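Local coordinates for protein nucleoporin NUP159 (Saccharomyces cerevisiae, PDB 1XIP) that helps build the nuclear pore complex and, through its N-terminal beta-propeller, tethers the helicase Dbp5 to the pore for mRNA export, at residues A[81-86]-A[114-119]; A[89-94]-A[130-135]; A[163-168]-A[177-182]; A[293-298]-A[306-311]. One frame throughout, in Å; residues are numbered along the deposited sequence.

Contact 1 of 4, residues A[81-86]-A[114-119]; sequences FKWEKE and EELSEF
The backbones at Trp-83 and Leu-116 stay 7.1 Å apart between their CA atoms, too far for strand pairing, so the union of 81-86 with 114-119 is made by side chains. It illustrates how neighbouring blades of a beta-propeller meet at their outer edges: 83-86 is the outermost strand of one four-stranded sheet, and 114-119, with its type I turn from Glu-115 to Glu-118, leads into the outermost strand of the next. A classic beta bulge sets Lys-82 and Trp-83 both facing Val-62 of their own sheet. With CG anti to the backbone N (chi1 169°), the indole of Trp-83 reaches across to the other segment. Its six-membered ring and that of Phe-119 have nearly parallel planes, 26° apart, but are slid so far that they barely overlap, their centroids being 5.6 Å apart. The near corner is Trp-83 CZ2, 3.6 Å from Phe-119 CD1. At the root of the indole, Trp-83 CB packs on the Leu-116 branch CD2 at 4.0 Å. Leu-111 of strand 107-112 touches Trp-83, Leu-116 and Phe-119 alike, which places the cluster on that strand. Lys-85 contributes hydrocarbon to this surface contact: the extended chain lays CD over one face of the Phe-119 ring, 3.9 Å from the centroid, in a CH-pi contact; the bend at chi4 turns only NZ.

Contact 2 of 4, residues A[89-94]-A[130-135]; sequences DVIFVC and FQLKNV
Phe-92 and Leu-132 carry the packing between 89-94 and 130-135, where the short axes of strands 90-94 and 131-134 come within 7.4 Å at closest approach and run almost parallel, 4° from each other. At that spacing the backbones are not partners, and the conformations of the side chains decide how the gap is filled. The phenyl group of Phe-92 has CG anti to its backbone nitrogen (chi1 179°), which carries the ring across to strand 131-134. Leu-132 CB lies over one face of it, offset toward the rim, in a CH-pi contact 4.0 Å from the centroid. The carbonyl of the same leucine is close too, Leu-132 O lying 3.6 Å from Phe-92 CE1 while it accepts a hydrogen bond from Gln-41 NE2. The CD1 branch of Leu-132 touches both Phe-92 CB and Ile-91 CD1, each 3.8 Å away. The Ile-91 and Leu-132 side chains cross at about a right angle, the isoleucine having CG1 between nitrogen and carbonyl carbon, chi1 60°. A bulge, in which Ile-91 and Phe-92 both face Ser-103, lets two successive residues contribute to the same interface. Further on, Asn-134 CB comes to the edge of the Phe-92 ring, near its plane, and to Cys-94 SG at 4.2 Å. The amide of Asn-134 is used at home, ND2 donating to Thr-138 O and Asn-136 O. Leu-139 touches Phe-92, Leu-132 and Asn-134. This is the apolar packing of a beta-propeller between the innermost strands of successive blades.

Contact 3 of 4, residues A[163-168]-A[177-182]; sequences QNVTSF and VLLKDR
Thr-166 and Leu-178 meet where the chain turns a corner, and a single carbonyl oxygen takes several donors there. Leu-178 O accepts a nearly straight 2.8 Å bond from Thr-166 N and a weak, longer one from Ser-167 N, so that both residues face one partner: a classic beta bulge. On one flank of it Lys-180 N donates to Asn-164 O at 2.9 Å; on the other, Leu-178 N donates to Ser-167 O. The Thr-166 side chain shows how the irregularity is filled. Its CB lies 4.1 Å from Leu-178 O. From there the branches part: OG1, set between the backbone nitrogen and carbonyl carbon (chi1 56°), makes a third, weak bond to Leu-178 O at 3.3 Å, while CG2 goes to the lysine and rests 3.8 Å from Lys-180 CG. The aliphatic part of Lys-180 is held between this methyl and Asn-164, whose side chain it crosses at about a right angle. Just before the bulge, Val-165 turns its two methyls onto Val-177 CG1, with CG2 at 3.8 Å, and CG2 also neighbours Leu-179 CD2. Ser-167 points with Leu-178 to the face covered by strand 215-221, where its OG is bonded to Val-219 N. In the propeller, this is the blade-to-blade passage: the outer strand 158-165 of one sheet gives way, through a bulge, to the inner strand 167-170 of the next, already paired with strand 174-179 as a beta hairpin.

Contact 4 of 4, residues A[293-298]-A[306-311]; sequences NVNVLA and SIWDSK
Strands 293-298 and 306-308 pair as the two arms of an antiparallel beta hairpin, their short axes 4.8 Å apart at closest approach and their directions 152° from each other. Two hydrogen-bonded pairs, Asn-295 with Trp-308 and Leu-297 with Ser-306, flank the non-hydrogen-bonded pair Val-296 with Ile-307. Each of the two gives a reciprocal couple of bonds, for example Asn-295 N to Trp-308 O at 2.9 Å and Ser-306 N to Leu-297 O at 2.8 Å. With Trp-308 CG anti to the nitrogen (chi1 175°), the indole lies alongside Asn-295. The asparagine amide, tilted 21° from the indole plane, brings ND2 to the ring edge, 3.5 Å from Trp-308 CD1. Trp-308 CB lies beside Leu-297 CD1 at 4.1 Å. On the Val-296 and Ile-307 side, Val-294 CG1 presses on Ile-307 CG2 at 3.5 Å. After Trp-308 the chain closes an Asx turn: Asp-309 OD1 takes Lys-311 N, which lies over one face of the indole, and OD2 uses its syn lone pair for a salt bridge with Lys-311 NZ at 2.9 Å. Within the buried pairing, then, Asn-295 OD1 and Ser-306 OG find partners on Thr-283 and Thr-267; at the end of the hairpin, the Asp-309 carboxylate, bonded on both oxygens (OD1 also by Gln-312 N), probably stays ionised.

How the contacts relate
The four contacts sample one propeller from rim to core. Contacts 1 and 2 both join successive blades by side chains alone: contact 1 at the surface, its centre about 25 Å from the chain's centre, with aromatics and a lysine chain; contact 2 near the middle, with buried hydrocarbon. Strand 83-86 is followed by 90-96; the blade of 90-124 takes part in both, contact 1 binding it to the blade before and contact 2 to the blade after. Contacts 3 and 4 instead knit strands by backbone bonds, contact 3 at a partly buried corner and contact 4 in a buried hairpin. Contacts 2 and 3 touch: Lys-133 packs on Phe-168, and Gln-131 NE2 probably donates to Phe-168 O. Contact 4 stands apart, nearest atoms about 11 Å away.

Contact 1 of 4, residues A[81-86]-A[114-119]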
# COMPACT_ATOMS: atom_id res chain seq x y z
N PHE A 81 -16.13 19.36 -1.03
CA PHE A 81 -15.71 18.52 0.11
C PHE A 81 -16.60 18.76 1.32
O PHE A 81 -17.33 19.75 1.37
CB PHE A 81 -14.27 18.84 0.48
CG PHE A 81 -13.31 18.63 -0.64
CD1 PHE A 81 -13.00 17.33 -1.10
CD2 PHE A 81 -12.70 19.72 -1.26
CE1 PHE A 81 -12.10 17.14 -2.13
CE2 PHE A 81 -11.79 19.53 -2.33
CZ PHE A 81 -11.49 18.25 -2.75
N LYS A 82 -16.56 17.86 2.30
CA LYS A 82 -17.31 18.04 3.54
C LYS A 82 -16.44 18.75 4.55
O LYS A 82 -16.93 19.52 5.38
CB LYS A 82 -17.77 16.70 4.14
CG LYS A 82 -18.60 15.80 3.23
CD LYS A 82 -19.75 16.55 2.54
CE LYS A 82 -21.09 16.25 3.23
NZ LYS A 82 -22.12 17.30 3.00
N TRP A 83 -15.14 18.45 4.50
CA TRP A 83 -14.17 18.97 5.45
C TRP A 83 -12.81 19.04 4.79
O TRP A 83 -12.52 18.26 3.91
CB TRP A 83 -14.11 18.05 6.64
CG TRP A 83 -12.98 18.29 7.59
CD1 TRP A 83 -13.02 19.05 8.72
CD2 TRP A 83 -11.67 17.71 7.54
NE1 TRP A 83 -11.81 19.00 9.36
CE2 TRP A 83 -10.97 18.18 8.67
CE3 TRP A 83 -11.01 16.84 6.66
CZ2 TRP A 83 -9.65 17.82 8.93
CZ3 TRP A 83 -9.68 16.49 6.92
CH2 TRP A 83 -9.02 16.98 8.04
N GLU A 84 -11.98 19.98 5.22
CA GLU A 84 -10.60 20.08 4.75
C GLU A 84 -9.70 20.80 5.75
O GLU A 84 -10.14 21.64 6.52
CB GLU A 84 -10.52 20.77 3.38
CG GLU A 84 -10.59 22.27 3.46
CD GLU A 84 -9.46 22.95 2.70
OE1 GLU A 84 -9.73 23.50 1.59
OE2 GLU A 84 -8.31 22.94 3.21
N LYS A 85 -8.42 20.45 5.72
CA LYS A 85 -7.45 21.06 6.59
C LYS A 85 -6.09 20.94 5.95
O LYS A 85 -5.73 19.90 5.42
CB LYS A 85 -7.43 20.37 7.95
CG LYS A 85 -6.42 20.95 8.90
CD LYS A 85 -6.57 20.43 10.30
CE LYS A 85 -5.45 20.94 11.18
NZ LYS A 85 -5.45 22.43 11.24
N GLU A 86 -5.32 22.02 6.00
CA GLU A 86 -3.93 22.00 5.62
C GLU A 86 -3.12 21.25 6.69
O GLU A 86 -3.05 21.69 7.83
CB GLU A 86 -3.43 23.43 5.44
CG GLU A 86 -1.97 23.56 5.05
CD GLU A 86 -1.78 24.06 3.62
OE1 GLU A 86 -2.61 23.70 2.73
OE2 GLU A 86 -0.79 24.82 3.39
N GLU A 114 -19.10 12.91 12.93
CA GLU A 114 -20.41 13.44 13.28
C GLU A 114 -20.36 14.85 13.88
O GLU A 114 -21.39 15.53 13.96
CB GLU A 114 -21.17 12.46 14.17
CG GLU A 114 -22.09 11.53 13.38
CD GLU A 114 -22.45 10.26 14.13
OE1 GLU A 114 -23.04 10.34 15.24
OE2 GLU A 114 -22.16 9.16 13.60
N GLU A 115 -19.18 15.28 14.32
CA GLU A 115 -18.94 16.67 14.68
C GLU A 115 -17.62 17.14 14.08
O GLU A 115 -16.59 17.19 14.77
CB GLU A 115 -18.95 16.87 16.20
CG GLU A 115 -19.54 18.21 16.63
CD GLU A 115 -19.38 18.49 18.13
OE1 GLU A 115 -18.38 17.98 18.74
OE2 GLU A 115 -20.23 19.23 18.71
N LEU A 116 -17.67 17.49 12.79
CA LEU A 116 -16.47 17.79 12.01
C LEU A 116 -15.62 18.96 12.54
O LEU A 116 -14.54 19.24 12.02
CB LEU A 116 -16.83 18.02 10.54
CG LEU A 116 -17.27 16.78 9.75
CD1 LEU A 116 -18.07 17.18 8.52
CD2 LEU A 116 -16.12 15.86 9.37
N SER A 117 -16.11 19.63 13.58
CA SER A 117 -15.36 20.70 14.21
C SER A 117 -14.18 20.16 15.02
O SER A 117 -13.19 20.87 15.25
CB SER A 117 -16.27 21.56 15.10
OG SER A 117 -17.30 20.78 15.68
N GLU A 118 -14.27 18.89 15.42
CA GLU A 118 -13.31 18.29 16.34
C GLU A 118 -12.19 17.56 15.62
O GLU A 118 -12.36 16.46 15.11
CB GLU A 118 -14.02 17.35 17.32
CG GLU A 118 -15.08 18.03 18.18
CD GLU A 118 -14.66 18.26 19.63
OE1 GLU A 118 -13.79 17.50 20.14
OE2 GLU A 118 -15.21 19.19 20.27
N PHE A 119 -11.04 18.22 15.58
CA PHE A 119 -9.84 17.63 15.03
C PHE A 119 -8.79 17.48 16.13
O PHE A 119 -8.02 18.41 16.40
CB PHE A 119 -9.30 18.47 13.87
CG PHE A 119 -8.21 17.81 13.10
CD1 PHE A 119 -8.50 16.80 12.18
CD2 PHE A 119 -6.87 18.16 13.31
CE1 PHE A 119 -7.47 16.18 11.48
CE2 PHE A 119 -5.85 17.55 12.62
CZ PHE A 119 -6.15 16.56 11.70

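Contact 2 of 4, residues A[89-94]-A[130-135]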
# COMPACT_ATOMS: atom_id res chain seq x y z
N ASP A 89 2.60 17.03 6.57
CA ASP A 89 3.36 15.80 6.38
C ASP A 89 2.54 14.50 6.45
O ASP A 89 2.93 13.58 7.14
CB ASP A 89 4.50 15.75 7.41
CG ASP A 89 5.85 15.37 6.80
OD1 ASP A 89 6.35 16.11 5.89
OD2 ASP A 89 6.50 14.36 7.20
N VAL A 90 1.42 14.40 5.74
CA VAL A 90 0.60 13.21 5.98
C VAL A 90 0.96 11.97 5.20
O VAL A 90 1.26 12.04 4.00
CB VAL A 90 -0.96 13.46 6.10
CG1 VAL A 90 -1.33 14.88 5.81
CG2 VAL A 90 -1.76 12.46 5.27
N ILE A 91 0.96 10.84 5.90
CA ILE A 91 1.43 9.58 5.36
C ILE A 91 0.38 8.50 5.46
O ILE A 91 0.53 7.42 4.88
CB ILE A 91 2.75 9.16 6.06
CG1 ILE A 91 2.54 8.98 7.57
CG2 ILE A 91 3.83 10.21 5.83
CD1 ILE A 91 3.53 8.03 8.19
N PHE A 92 -0.70 8.80 6.17
CA PHE A 92 -1.68 7.79 6.53
C PHE A 92 -3.04 8.39 6.82
O PHE A 92 -3.18 9.31 7.59
CB PHE A 92 -1.21 6.99 7.76
CG PHE A 92 -2.19 5.96 8.21
CD1 PHE A 92 -2.16 4.67 7.67
CD2 PHE A 92 -3.17 6.26 9.15
CE1 PHE A 92 -3.07 3.70 8.07
CE2 PHE A 92 -4.09 5.28 9.57
CZ PHE A 92 -4.03 3.99 9.02
N VAL A 93 -4.05 7.79 6.23
CA VAL A 93 -5.40 8.31 6.24
C VAL A 93 -6.31 7.08 6.21
O VAL A 93 -6.00 6.10 5.51
CB VAL A 93 -5.58 9.23 5.01
CG1 VAL A 93 -6.59 8.69 3.99
CG2 VAL A 93 -5.85 10.65 5.43
N CYS A 94 -7.39 7.08 7.00
CA CYS A 94 -8.26 5.90 7.08
C CYS A 94 -9.50 6.05 7.96
O CYS A 94 -9.45 6.74 8.98
CB CYS A 94 -7.45 4.68 7.52
SG CYS A 94 -7.57 4.26 9.26
N PHE A 130 7.53 5.29 9.84
CA PHE A 130 7.64 4.92 8.42
C PHE A 130 6.34 4.33 7.86
O PHE A 130 6.00 4.52 6.68
CB PHE A 130 8.74 3.85 8.22
CG PHE A 130 10.15 4.36 8.35
CD1 PHE A 130 10.47 5.70 8.06
CD2 PHE A 130 11.17 3.48 8.75
CE1 PHE A 130 11.80 6.17 8.18
CE2 PHE A 130 12.50 3.93 8.87
CZ PHE A 130 12.82 5.28 8.59
N GLN A 131 5.64 3.56 8.70
CA GLN A 131 4.48 2.79 8.25
C GLN A 131 3.47 2.56 9.35
O GLN A 131 3.83 2.28 10.49
CB GLN A 131 4.91 1.44 7.67
CG GLN A 131 3.86 0.86 6.70
CD GLN A 131 4.19 -0.54 6.26
OE1 GLN A 131 5.20 -0.75 5.62
NE2 GLN A 131 3.34 -1.49 6.61
N LEU A 132 2.20 2.66 8.98
CA LEU A 132 1.09 2.40 9.88
C LEU A 132 0.12 1.51 9.18
O LEU A 132 -0.12 1.66 7.97
CB LEU A 132 0.36 3.69 10.21
CG LEU A 132 1.01 4.67 11.17
CD1 LEU A 132 1.33 5.95 10.45
CD2 LEU A 132 0.05 4.93 12.29
N LYS A 133 -0.44 0.56 9.93
CA LYS A 133 -1.56 -0.23 9.45
C LYS A 133 -2.60 -0.33 10.54
O LYS A 133 -2.29 -0.57 11.72
CB LYS A 133 -1.11 -1.64 9.07
CG LYS A 133 -1.14 -1.96 7.58
CD LYS A 133 -2.57 -2.11 7.00
CE LYS A 133 -2.60 -1.79 5.47
NZ LYS A 133 -3.91 -1.21 4.94
N ASN A 134 -3.85 -0.13 10.14
CA ASN A 134 -4.95 -0.34 11.04
C ASN A 134 -5.55 -1.72 10.84
O ASN A 134 -5.79 -2.13 9.70
CB ASN A 134 -6.00 0.73 10.83
CG ASN A 134 -7.28 0.43 11.57
OD1 ASN A 134 -8.35 0.47 10.98
ND2 ASN A 134 -7.16 0.11 12.86
N VAL A 135 -5.77 -2.46 11.92
CA VAL A 135 -6.38 -3.79 11.74
C VAL A 135 -7.80 -3.89 12.30
O VAL A 135 -8.77 -4.00 11.53
CB VAL A 135 -5.44 -4.99 12.07
CG1 VAL A 135 -4.63 -4.75 13.33
CG2 VAL A 135 -6.23 -6.28 12.14

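Contact 3 of 4, residues A[163-168]-A[177-182]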
# COMPACT_ATOMS: atom_id res chain seq x y z
N GLN A 163 11.45 -5.92 16.93
CA GLN A 163 12.58 -5.03 16.67
C GLN A 163 13.29 -5.41 15.38
O GLN A 163 13.14 -6.53 14.88
CB GLN A 163 13.58 -5.10 17.80
CG GLN A 163 13.40 -4.04 18.85
CD GLN A 163 13.46 -4.61 20.24
OE1 GLN A 163 12.43 -4.76 20.89
NE2 GLN A 163 14.66 -4.97 20.69
N ASN A 164 14.08 -4.46 14.87
CA ASN A 164 14.91 -4.67 13.68
C ASN A 164 14.12 -4.96 12.42
O ASN A 164 14.63 -5.58 11.49
CB ASN A 164 15.92 -5.79 13.93
CG ASN A 164 16.95 -5.42 14.97
OD1 ASN A 164 17.51 -4.32 14.93
ND2 ASN A 164 17.21 -6.34 15.90
N VAL A 165 12.87 -4.50 12.41
CA VAL A 165 11.93 -4.70 11.32
C VAL A 165 12.17 -3.62 10.28
O VAL A 165 12.42 -2.47 10.64
CB VAL A 165 10.46 -4.57 11.85
CG1 VAL A 165 9.41 -4.92 10.76
CG2 VAL A 165 10.25 -5.41 13.10
N THR A 166 12.10 -3.97 8.99
CA THR A 166 12.20 -2.97 7.93
C THR A 166 10.92 -2.86 7.12
O THR A 166 10.66 -1.84 6.50
CB THR A 166 13.41 -3.21 6.99
OG1 THR A 166 13.34 -4.51 6.43
CG2 THR A 166 14.71 -3.24 7.78
N SER A 167 10.13 -3.92 7.15
CA SER A 167 8.80 -3.93 6.58
C SER A 167 7.91 -4.89 7.34
O SER A 167 8.34 -5.93 7.81
CB SER A 167 8.84 -4.33 5.10
OG SER A 167 7.60 -4.01 4.46
N PHE A 168 6.64 -4.55 7.46
CA PHE A 168 5.67 -5.44 8.05
C PHE A 168 4.37 -5.42 7.24
O PHE A 168 4.15 -4.52 6.44
CB PHE A 168 5.42 -5.07 9.51
CG PHE A 168 4.47 -3.90 9.69
CD1 PHE A 168 3.11 -4.12 9.92
CD2 PHE A 168 4.94 -2.59 9.64
CE1 PHE A 168 2.23 -3.05 10.10
CE2 PHE A 168 4.07 -1.51 9.82
CZ PHE A 168 2.71 -1.74 10.04
N VAL A 177 6.74 -10.02 9.20
CA VAL A 177 7.82 -9.10 9.51
C VAL A 177 9.03 -9.44 8.63
O VAL A 177 9.38 -10.62 8.47
CB VAL A 177 8.15 -9.19 11.03
CG1 VAL A 177 9.53 -8.70 11.33
CG2 VAL A 177 7.11 -8.43 11.85
N LEU A 178 9.62 -8.41 8.01
CA LEU A 178 10.89 -8.52 7.30
C LEU A 178 11.97 -7.85 8.13
O LEU A 178 11.86 -6.66 8.47
CB LEU A 178 10.83 -7.83 5.94
CG LEU A 178 11.59 -8.43 4.74
CD1 LEU A 178 11.69 -7.44 3.59
CD2 LEU A 178 12.97 -8.99 5.10
N LEU A 179 13.03 -8.60 8.45
CA LEU A 179 14.09 -8.10 9.32
C LEU A 179 15.32 -7.57 8.57
O LEU A 179 15.50 -7.87 7.39
CB LEU A 179 14.50 -9.18 10.33
CG LEU A 179 13.39 -9.60 11.30
CD1 LEU A 179 13.85 -10.72 12.23
CD2 LEU A 179 12.94 -8.40 12.10
N LYS A 180 16.14 -6.78 9.26
CA LYS A 180 17.42 -6.25 8.73
C LYS A 180 18.39 -7.30 8.20
O LYS A 180 19.08 -7.07 7.20
CB LYS A 180 18.14 -5.43 9.80
CG LYS A 180 17.47 -4.15 10.18
CD LYS A 180 18.31 -3.37 11.14
CE LYS A 180 18.36 -1.91 10.77
NZ LYS A 180 19.40 -1.21 11.59
N ASP A 181 18.46 -8.45 8.87
CA ASP A 181 19.27 -9.57 8.40
C ASP A 181 18.63 -10.29 7.19
O ASP A 181 19.17 -11.28 6.68
CB ASP A 181 19.55 -10.55 9.54
CG ASP A 181 18.32 -11.33 9.97
OD1 ASP A 181 18.46 -12.17 10.88
OD2 ASP A 181 17.18 -11.17 9.46
N ARG A 182 17.47 -9.78 6.76
CA ARG A 182 16.77 -10.25 5.57
C ARG A 182 16.04 -11.55 5.83
O ARG A 182 15.70 -12.28 4.90
CB ARG A 182 17.73 -10.38 4.38
CG ARG A 182 18.39 -9.07 3.92
CD ARG A 182 18.89 -9.10 2.48
NE ARG A 182 20.01 -10.03 2.29
CZ ARG A 182 20.63 -10.24 1.14
NH1 ARG A 182 20.24 -9.59 0.05
NH2 ARG A 182 21.65 -11.08 1.08

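Contact 4 of 4, residues A[293-298]-A[306-311]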
# COMPACT_ATOMS: atom_id res chain seq x y z
N ASN A 293 -8.67 -15.14 -3.96
CA ASN A 293 -8.62 -13.71 -3.88
C ASN A 293 -7.59 -13.20 -4.87
O ASN A 293 -6.43 -13.64 -4.89
CB ASN A 293 -8.29 -13.24 -2.44
CG ASN A 293 -7.44 -14.26 -1.66
OD1 ASN A 293 -7.14 -15.37 -2.13
ND2 ASN A 293 -7.05 -13.87 -0.44
N VAL A 294 -8.04 -12.29 -5.72
CA VAL A 294 -7.19 -11.55 -6.62
C VAL A 294 -6.59 -10.37 -5.85
O VAL A 294 -7.31 -9.64 -5.18
CB VAL A 294 -8.01 -11.04 -7.82
CG1 VAL A 294 -7.14 -10.29 -8.78
CG2 VAL A 294 -8.67 -12.20 -8.51
N ASN A 295 -5.28 -10.20 -5.91
CA ASN A 295 -4.65 -9.02 -5.34
C ASN A 295 -4.12 -8.09 -6.39
O ASN A 295 -3.30 -8.48 -7.19
CB ASN A 295 -3.52 -9.41 -4.41
CG ASN A 295 -3.96 -10.34 -3.36
OD1 ASN A 295 -4.66 -9.96 -2.44
ND2 ASN A 295 -3.59 -11.61 -3.51
N VAL A 296 -4.60 -6.85 -6.36
CA VAL A 296 -4.10 -5.79 -7.22
C VAL A 296 -2.95 -5.13 -6.50
O VAL A 296 -3.07 -4.75 -5.32
CB VAL A 296 -5.18 -4.75 -7.50
CG1 VAL A 296 -4.67 -3.71 -8.45
CG2 VAL A 296 -6.43 -5.43 -8.08
N LEU A 297 -1.83 -4.98 -7.21
CA LEU A 297 -0.60 -4.46 -6.62
C LEU A 297 -0.02 -3.27 -7.37
O LEU A 297 -0.09 -3.21 -8.59
CB LEU A 297 0.45 -5.56 -6.50
CG LEU A 297 0.03 -6.77 -5.70
CD1 LEU A 297 0.71 -8.00 -6.25
CD2 LEU A 297 0.38 -6.54 -4.26
N ALA A 298 0.54 -2.33 -6.62
CA ALA A 298 1.16 -1.14 -7.16
C ALA A 298 2.27 -0.78 -6.22
O ALA A 298 2.34 -1.31 -5.10
CB ALA A 298 0.17 -0.02 -7.22
N SER A 306 -0.05 -4.43 -11.10
CA SER A 306 -0.02 -5.87 -11.36
C SER A 306 -1.21 -6.58 -10.79
O SER A 306 -1.92 -6.05 -9.94
CB SER A 306 1.24 -6.47 -10.76
OG SER A 306 2.35 -5.66 -11.07
N ILE A 307 -1.43 -7.80 -11.28
CA ILE A 307 -2.47 -8.67 -10.75
C ILE A 307 -1.85 -10.01 -10.31
O ILE A 307 -1.10 -10.62 -11.05
CB ILE A 307 -3.54 -8.92 -11.81
CG1 ILE A 307 -4.07 -7.60 -12.37
CG2 ILE A 307 -4.67 -9.72 -11.24
CD1 ILE A 307 -4.88 -7.78 -13.65
N TRP A 308 -2.18 -10.43 -9.09
CA TRP A 308 -1.79 -11.73 -8.56
C TRP A 308 -3.06 -12.54 -8.32
O TRP A 308 -3.95 -12.09 -7.60
CB TRP A 308 -1.04 -11.54 -7.25
CG TRP A 308 -0.71 -12.82 -6.57
CD1 TRP A 308 -1.36 -13.39 -5.52
CD2 TRP A 308 0.35 -13.72 -6.91
NE1 TRP A 308 -0.77 -14.58 -5.19
CE2 TRP A 308 0.29 -14.81 -6.03
CE3 TRP A 308 1.35 -13.72 -7.90
CZ2 TRP A 308 1.17 -15.87 -6.09
CZ3 TRP A 308 2.23 -14.78 -7.96
CH2 TRP A 308 2.14 -15.85 -7.06
N ASP A 309 -3.19 -13.74 -8.90
CA ASP A 309 -4.43 -14.50 -8.76
C ASP A 309 -4.43 -15.56 -7.64
O ASP A 309 -5.37 -16.35 -7.54
CB ASP A 309 -4.84 -15.12 -10.11
CG ASP A 309 -4.16 -16.42 -10.48
OD1 ASP A 309 -3.21 -16.82 -9.77
OD2 ASP A 309 -4.56 -17.06 -11.47
N SER A 310 -3.40 -15.56 -6.79
CA SER A 310 -3.26 -16.52 -5.69
C SER A 310 -2.17 -17.57 -5.99
O SER A 310 -1.65 -18.21 -5.08
CB SER A 310 -4.59 -17.20 -5.38
OG SER A 310 -4.69 -18.43 -6.07
N LYS A 311 -1.86 -17.74 -7.28
CA LYS A 311 -0.87 -18.76 -7.69
C LYS A 311 0.17 -18.27 -8.71
O LYS A 311 1.27 -18.83 -8.78
CB LYS A 311 -1.58 -20.00 -8.24
CG LYS A 311 -2.55 -19.72 -9.41
CD LYS A 311 -2.60 -20.88 -10.41
CE LYS A 311 -3.88 -20.89 -11.25
NZ LYS A 311 -3.89 -19.81 -12.28